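Local coordinates for U4/U6 snRNA-associated-splicing factor PRP24 (Saccharomyces cerevisiae, PDB 4N0T), which binds U6 snRNA, anneals it with U4 snRNA and serves as a recycling factor of the spliceosome in yeast, at residues N23-Y26 / K27-H31; E192-L195 / R196-F199. All blocks are in the same frame, centred on the assembly; numbering follows the deposited sequence.

Contact 1 of 2, residues N23-Y26 / K27-H31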
ATOM      1  N   ASN A  23       8.271 -28.087   4.615  1.00 37.77           N
ATOM      2  CA  ASN A  23       8.009 -29.302   3.851  1.00 40.11           C
ATOM      3  C   ASN A  23       7.423 -30.425   4.703  1.00 35.95           C
ATOM      4  O   ASN A  23       6.456 -31.084   4.299  1.00 35.03           O
ATOM      5  CB  ASN A  23       9.291 -29.789   3.169  1.00 51.56           C
ATOM      6  CG  ASN A  23       9.131 -31.161   2.537  1.00 62.64           C
ATOM      7  OD1 ASN A  23       8.164 -31.423   1.819  1.00 70.10           O
ATOM      8  ND2 ASN A  23      10.078 -32.051   2.811  1.00 63.32           N
ATOM      9  N   LYS A  24       8.009 -30.645   5.878  1.00 28.70           N
ATOM     10  CA  LYS A  24       7.546 -31.709   6.764  1.00 30.06           C
ATOM     11  C   LYS A  24       6.155 -31.391   7.295  1.00 30.72           C
ATOM     12  O   LYS A  24       5.349 -32.292   7.531  1.00 33.34           O
ATOM     13  CB  LYS A  24       8.514 -31.901   7.927  1.00 33.70           C
ATOM     14  CG  LYS A  24       9.876 -32.428   7.512  1.00 39.47           C
ATOM     15  CD  LYS A  24      10.737 -32.709   8.731  1.00 44.17           C
ATOM     16  CE  LYS A  24      12.125 -33.173   8.329  1.00 49.14           C
ATOM     17  NZ  LYS A  24      13.017 -33.260   9.520  1.00 53.86           N
ATOM     18  N   VAL A  25       5.882 -30.103   7.486  1.00 28.63           N
ATOM     19  CA  VAL A  25       4.555 -29.673   7.910  1.00 29.09           C
ATOM     20  C   VAL A  25       3.515 -30.029   6.852  1.00 29.42           C
ATOM     21  O   VAL A  25       2.470 -30.597   7.180  1.00 31.57           O
ATOM     22  CB  VAL A  25       4.534 -28.175   8.255  1.00 28.21           C
ATOM     23  CG1 VAL A  25       3.112 -27.695   8.487  1.00 28.22           C
ATOM     24  CG2 VAL A  25       5.397 -27.927   9.489  1.00 26.58           C
ATOM     25  N   TYR A  26       3.817 -29.722   5.588  1.00 34.89           N
ATOM     26  CA  TYR A  26       2.971 -30.112   4.452  1.00 37.57           C
ATOM     27  C   TYR A  26       2.656 -31.596   4.457  1.00 38.02           C
ATOM     28  O   TYR A  26       1.492 -31.989   4.461  1.00 41.71           O
ATOM     29  CB  TYR A  26       3.658 -29.785   3.124  1.00 41.78           C
ATOM     30  CG  TYR A  26       3.225 -28.485   2.505  1.00 41.47           C
ATOM     31  CD1 TYR A  26       2.019 -28.385   1.822  1.00 42.47           C
ATOM     32  CD2 TYR A  26       4.029 -27.356   2.591  1.00 43.12           C
ATOM     33  CE1 TYR A  26       1.620 -27.189   1.255  1.00 45.87           C
ATOM     34  CE2 TYR A  26       3.646 -26.161   2.025  1.00 43.24           C
ATOM     35  CZ  TYR A  26       2.441 -26.081   1.360  1.00 47.19           C
ATOM     36  OH  TYR A  26       2.059 -24.881   0.801  1.00 46.30           O
ATOM     37  N   LYS A  27       3.702 -32.418   4.450  1.00 37.59           N
ATOM     38  CA  LYS A  27       3.537 -33.865   4.410  1.00 37.90           C
ATOM     39  C   LYS A  27       2.700 -34.386   5.569  1.00 38.59           C
ATOM     40  O   LYS A  27       1.902 -35.309   5.395  1.00 41.18           O
ATOM     41  CB  LYS A  27       4.898 -34.568   4.383  1.00 43.10           C
ATOM     42  CG  LYS A  27       5.541 -34.608   2.998  1.00 52.77           C
ATOM     43  CD  LYS A  27       6.884 -35.343   3.006  1.00 57.18           C
ATOM     44  CE  LYS A  27       7.414 -35.555   1.589  1.00 56.25           C
ATOM     45  NZ  LYS A  27       7.680 -34.262   0.894  1.00 54.65           N
ATOM     46  N   TYR A  28       2.874 -33.796   6.748  1.00 36.33           N
ATOM     47  CA  TYR A  28       2.112 -34.233   7.913  1.00 30.39           C
ATOM     48  C   TYR A  28       0.622 -33.908   7.765  1.00 32.27           C
ATOM     49  O   TYR A  28      -0.230 -34.694   8.181  1.00 33.40           O
ATOM     50  CB  TYR A  28       2.658 -33.628   9.214  1.00 26.89           C
ATOM     51  CG  TYR A  28       1.990 -34.204  10.447  1.00 29.42           C
ATOM     52  CD1 TYR A  28       2.446 -35.384  11.015  1.00 29.25           C
ATOM     53  CD2 TYR A  28       0.891 -33.580  11.029  1.00 28.78           C
ATOM     54  CE1 TYR A  28       1.837 -35.925  12.135  1.00 29.57           C
ATOM     55  CE2 TYR A  28       0.272 -34.118  12.152  1.00 29.48           C
ATOM     56  CZ  TYR A  28       0.755 -35.291  12.696  1.00 29.09           C
ATOM     57  OH  TYR A  28       0.151 -35.830  13.804  1.00 32.93           O
ATOM     58  N   PHE A  29       0.311 -32.762   7.167  1.00 32.70           N
ATOM     59  CA  PHE A  29      -1.072 -32.276   7.141  1.00 33.43           C
ATOM     60  C   PHE A  29      -1.768 -32.360   5.778  1.00 39.93           C
ATOM     61  O   PHE A  29      -2.964 -32.079   5.681  1.00 37.79           O
ATOM     62  CB  PHE A  29      -1.140 -30.820   7.632  1.00 28.74           C
ATOM     63  CG  PHE A  29      -0.962 -30.661   9.118  1.00 24.10           C
ATOM     64  CD1 PHE A  29      -2.035 -30.834   9.982  1.00 20.77           C
ATOM     65  CD2 PHE A  29       0.273 -30.316   9.651  1.00 24.59           C
ATOM     66  CE1 PHE A  29      -1.869 -30.681  11.347  1.00 22.42           C
ATOM     67  CE2 PHE A  29       0.435 -30.153  11.014  1.00 25.70           C
ATOM     68  CZ  PHE A  29      -0.632 -30.335  11.858  1.00 24.78           C
ATOM     69  N   LYS A  30      -1.045 -32.714   4.721  1.00 44.32           N
ATOM     70  CA  LYS A  30      -1.657 -32.616   3.394  1.00 50.76           C
ATOM     71  C   LYS A  30      -2.794 -33.612   3.148  1.00 51.13           C
ATOM     72  O   LYS A  30      -3.620 -33.391   2.263  1.00 53.31           O
ATOM     73  CB  LYS A  30      -0.619 -32.604   2.258  1.00 56.10           C
ATOM     74  CG  LYS A  30       0.129 -33.903   1.988  1.00 61.04           C
ATOM     75  CD  LYS A  30       1.215 -33.631   0.936  1.00 64.44           C
ATOM     76  CE  LYS A  30       1.623 -34.875   0.159  1.00 64.35           C
ATOM     77  NZ  LYS A  30       2.467 -35.793   0.963  1.00 64.54           N
ATOM     78  N   HIS A  31      -2.857 -34.678   3.947  1.00 50.21           N
ATOM     79  CA  HIS A  31      -4.006 -35.589   3.905  1.00 51.23           C
ATOM     80  C   HIS A  31      -5.268 -34.957   4.510  1.00 45.25           C
ATOM     81  O   HIS A  31      -6.384 -35.423   4.255  1.00 45.34           O
ATOM     82  CB  HIS A  31      -3.702 -36.915   4.616  1.00 58.57           C
ATOM     83  CG  HIS A  31      -2.780 -37.827   3.861  1.00 65.39           C
ATOM     84  ND1 HIS A  31      -1.983 -37.391   2.820  1.00 67.53           N
ATOM     85  CD2 HIS A  31      -2.528 -39.146   3.999  1.00 66.28           C
ATOM     86  CE1 HIS A  31      -1.282 -38.408   2.354  1.00 67.63           C
ATOM     87  NE2 HIS A  31      -1.591 -39.487   3.051  1.00 67.56           N
TER
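K27 is bonded to N23 twice, once through the backbone and once through the side chains. The two residues lie one turn apart on helix 22-29, the first helix of the first RNA recognition motif. K27 N donates to N23 O at 3.1 Å, and the bond is nearly straight (172°). K27 NZ donates to N23 OD1 at 3.0 Å. It lies in the plane of the amide, on a lone pair of OD1. The lysine chain runs extended and then bends at its last torsion (chi4 62°), which turns the ammonium back to the asparagine.

The helical bonds continue with Y28 N to K24 O and F29 N to V25 O. Y26 O takes two weak bonds, from F29 N and K30 N.

V25 and F29 form an apolar side of the helix. They cross at an angle, with V25 CG1 4.0 Å from F29 CD2. Both rest on I53 of strand 49-55, and V25 also meets V38 and V40, so this side packs on the beta-sheet. Y28 CD2 lies over one face of the F29 ring, offset toward its rim. At the ring's edge, in its plane, V25 O comes within 3.3 Å of F29 CD2.

Contact 2 of 2, residues E192-L195 / R196-F199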
ATOM      1  N   GLU A 192     -14.973  32.313  -0.420  1.00 22.97           N
ATOM      2  CA  GLU A 192     -15.708  31.267   0.275  1.00 19.86           C
ATOM      3  C   GLU A 192     -17.159  31.649   0.537  1.00 23.25           C
ATOM      4  O   GLU A 192     -18.062  30.814   0.389  1.00 24.11           O
ATOM      5  CB  GLU A 192     -15.009  30.904   1.578  1.00 23.72           C
ATOM      6  CG  GLU A 192     -15.705  29.800   2.317  1.00 27.97           C
ATOM      7  CD  GLU A 192     -14.892  29.268   3.457  1.00 32.84           C
ATOM      8  OE1 GLU A 192     -13.650  29.438   3.439  1.00 33.61           O
ATOM      9  OE2 GLU A 192     -15.497  28.662   4.366  1.00 34.87           O
ATOM     10  N   ASN A 193     -17.385  32.909   0.907  1.00 25.25           N
ATOM     11  CA  ASN A 193     -18.741  33.382   1.173  1.00 24.82           C
ATOM     12  C   ASN A 193     -19.618  33.274  -0.061  1.00 18.13           C
ATOM     13  O   ASN A 193     -20.751  32.811   0.022  1.00 22.44           O
ATOM     14  CB  ASN A 193     -18.739  34.823   1.685  1.00 30.73           C
ATOM     15  CG  ASN A 193     -18.084  34.956   3.046  1.00 36.01           C
ATOM     16  OD1 ASN A 193     -17.926  33.972   3.770  1.00 35.59           O
ATOM     17  ND2 ASN A 193     -17.700  36.182   3.400  1.00 41.36           N
ATOM     18  N   LEU A 194     -19.083  33.700  -1.202  1.00 20.76           N
ATOM     19  CA  LEU A 194     -19.819  33.637  -2.463  1.00 21.76           C
ATOM     20  C   LEU A 194     -20.113  32.196  -2.869  1.00 18.01           C
ATOM     21  O   LEU A 194     -21.234  31.882  -3.283  1.00 19.52           O
ATOM     22  CB  LEU A 194     -19.047  34.371  -3.567  1.00 25.63           C
ATOM     23  CG  LEU A 194     -19.612  34.489  -4.990  1.00 36.03           C
ATOM     24  CD1 LEU A 194     -19.137  33.362  -5.881  1.00 43.06           C
ATOM     25  CD2 LEU A 194     -21.132  34.565  -5.014  1.00 41.13           C
ATOM     26  N   LEU A 195     -19.120  31.320  -2.722  1.00 20.19           N
ATOM     27  CA  LEU A 195     -19.296  29.911  -3.058  1.00 16.24           C
ATOM     28  C   LEU A 195     -20.347  29.262  -2.162  1.00 18.94           C
ATOM     29  O   LEU A 195     -21.221  28.531  -2.647  1.00 16.73           O
ATOM     30  CB  LEU A 195     -17.964  29.157  -2.960  1.00 17.37           C
ATOM     31  CG  LEU A 195     -16.960  29.653  -4.001  1.00 20.43           C
ATOM     32  CD1 LEU A 195     -15.599  28.988  -3.834  1.00 22.26           C
ATOM     33  CD2 LEU A 195     -17.504  29.414  -5.420  1.00 20.78           C
ATOM     34  N   ARG A 196     -20.283  29.548  -0.861  1.00 20.41           N
ATOM     35  CA  ARG A 196     -21.301  29.056   0.073  1.00 22.51           C
ATOM     36  C   ARG A 196     -22.688  29.530  -0.330  1.00 20.39           C
ATOM     37  O   ARG A 196     -23.623  28.727  -0.393  1.00 21.35           O
ATOM     38  CB  ARG A 196     -21.009  29.511   1.509  1.00 24.33           C
ATOM     39  CG  ARG A 196     -19.851  28.787   2.147  1.00 33.97           C
ATOM     40  CD  ARG A 196     -19.638  29.132   3.623  1.00 38.35           C
ATOM     41  NE  ARG A 196     -18.549  28.335   4.195  1.00 37.63           N
ATOM     42  CZ  ARG A 196     -18.713  27.122   4.716  1.00 34.44           C
ATOM     43  NH1 ARG A 196     -19.923  26.571   4.738  1.00 35.55           N
ATOM     44  NH2 ARG A 196     -17.674  26.459   5.209  1.00 35.33           N
ATOM     45  N   GLU A 197     -22.819  30.826  -0.606  1.00 20.27           N
ATOM     46  CA  GLU A 197     -24.116  31.388  -0.996  1.00 22.92           C
ATOM     47  C   GLU A 197     -24.653  30.731  -2.262  1.00 22.08           C
ATOM     48  O   GLU A 197     -25.858  30.526  -2.398  1.00 23.19           O
ATOM     49  CB  GLU A 197     -24.008  32.898  -1.220  1.00 29.69           C
ATOM     50  CG  GLU A 197     -23.742  33.707   0.036  1.00 43.50           C
ATOM     51  CD  GLU A 197     -23.289  35.126  -0.273  1.00 56.21           C
ATOM     52  OE1 GLU A 197     -22.999  35.882   0.682  1.00 60.84           O
ATOM     53  OE2 GLU A 197     -23.220  35.484  -1.473  1.00 60.15           O
ATOM     54  N   SER A 198     -23.756  30.384  -3.181  1.00 16.31           N
ATOM     55  CA  SER A 198     -24.181  29.868  -4.478  1.00 16.55           C
ATOM     56  C   SER A 198     -24.533  28.389  -4.453  1.00 18.66           C
ATOM     57  O   SER A 198     -25.290  27.911  -5.303  1.00 21.77           O
ATOM     58  CB  SER A 198     -23.111  30.133  -5.537  1.00 19.23           C
ATOM     59  OG  SER A 198     -22.893  31.529  -5.691  1.00 24.03           O
ATOM     60  N   PHE A 199     -23.970  27.661  -3.495  1.00 15.25           N
ATOM     61  CA  PHE A 199     -24.139  26.210  -3.464  1.00 16.70           C
ATOM     62  C   PHE A 199     -24.914  25.646  -2.265  1.00 18.55           C
ATOM     63  O   PHE A 199     -25.339  24.497  -2.325  1.00 19.00           O
ATOM     64  CB  PHE A 199     -22.768  25.509  -3.528  1.00 16.42           C
ATOM     65  CG  PHE A 199     -22.129  25.514  -4.901  1.00 13.97           C
ATOM     66  CD1 PHE A 199     -21.349  26.586  -5.314  1.00 16.23           C
ATOM     67  CD2 PHE A 199     -22.308  24.440  -5.765  1.00 17.75           C
ATOM     68  CE1 PHE A 199     -20.750  26.590  -6.565  1.00 19.02           C
ATOM     69  CE2 PHE A 199     -21.709  24.430  -7.025  1.00 15.45           C
ATOM     70  CZ  PHE A 199     -20.928  25.507  -7.424  1.00 20.12           C
TER
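E192 and R196 form a salt bridge along helix 192-199, the first helix of the third RNA recognition motif. The two side chains lie side by side and point the same way. R196 turns the edge of its guanidinium to the acid, and both NE and NH2 donate to one oxygen. The distance from R196 NE to E192 OE2 is 3.1 Å, and from R196 NH2 to E192 OE2 it is 3.2 Å. NE meets the anti lone pair of OE2. The oxygen lies almost in the guanidinium plane, while the carboxylate is turned 36° from it. E192 reaches the arginine because its CG is anti to the backbone N (chi1 -178°) and the chain is extended beyond. Replacing R196 by a leucine would probably leave the E192 carboxylate without its charged mate and free to turn.

Backbone bonds link R196 N to E192 O and E197 N to N193 O. L194 O accepts from two donors of one residue, S198 N and S198 OG, each at 2.9 Å. They arrive from opposite faces of the carbonyl plane, and OG sits above it, 35° out.

The apolar pair is looser: L195 CD2 and F199 CE1 are 4.5 Å apart. Both residues touch M226 of strand 222-228, and F199 also reaches I180 and I182, so this side of the helix packs on the beta-sheet. On another side L194 and S198 both touch L245. There a leucine methyl sits beside the hydroxyl, with L194 CD2 3.6 Å from S198 OG.

In the fold
From the N terminus, strand 10-16 leads into contact 1 on helix 22-29. The chain then passes through the rest of the first RNA recognition motif and the whole second one. Strand 179-185 of the third motif leads into contact 2 on helix 192-199. Each contact is local to one helix and closes no long loop. The two follow in series and neither nest nor cross. The centres of contact 1 and contact 2 are about 67 Å apart, on opposite sides of the chain's centre. They hold equivalent places in two separate domains: each helix follows the first strand and packs on its own antiparallel sheet of strand order 2-3-1-5-4.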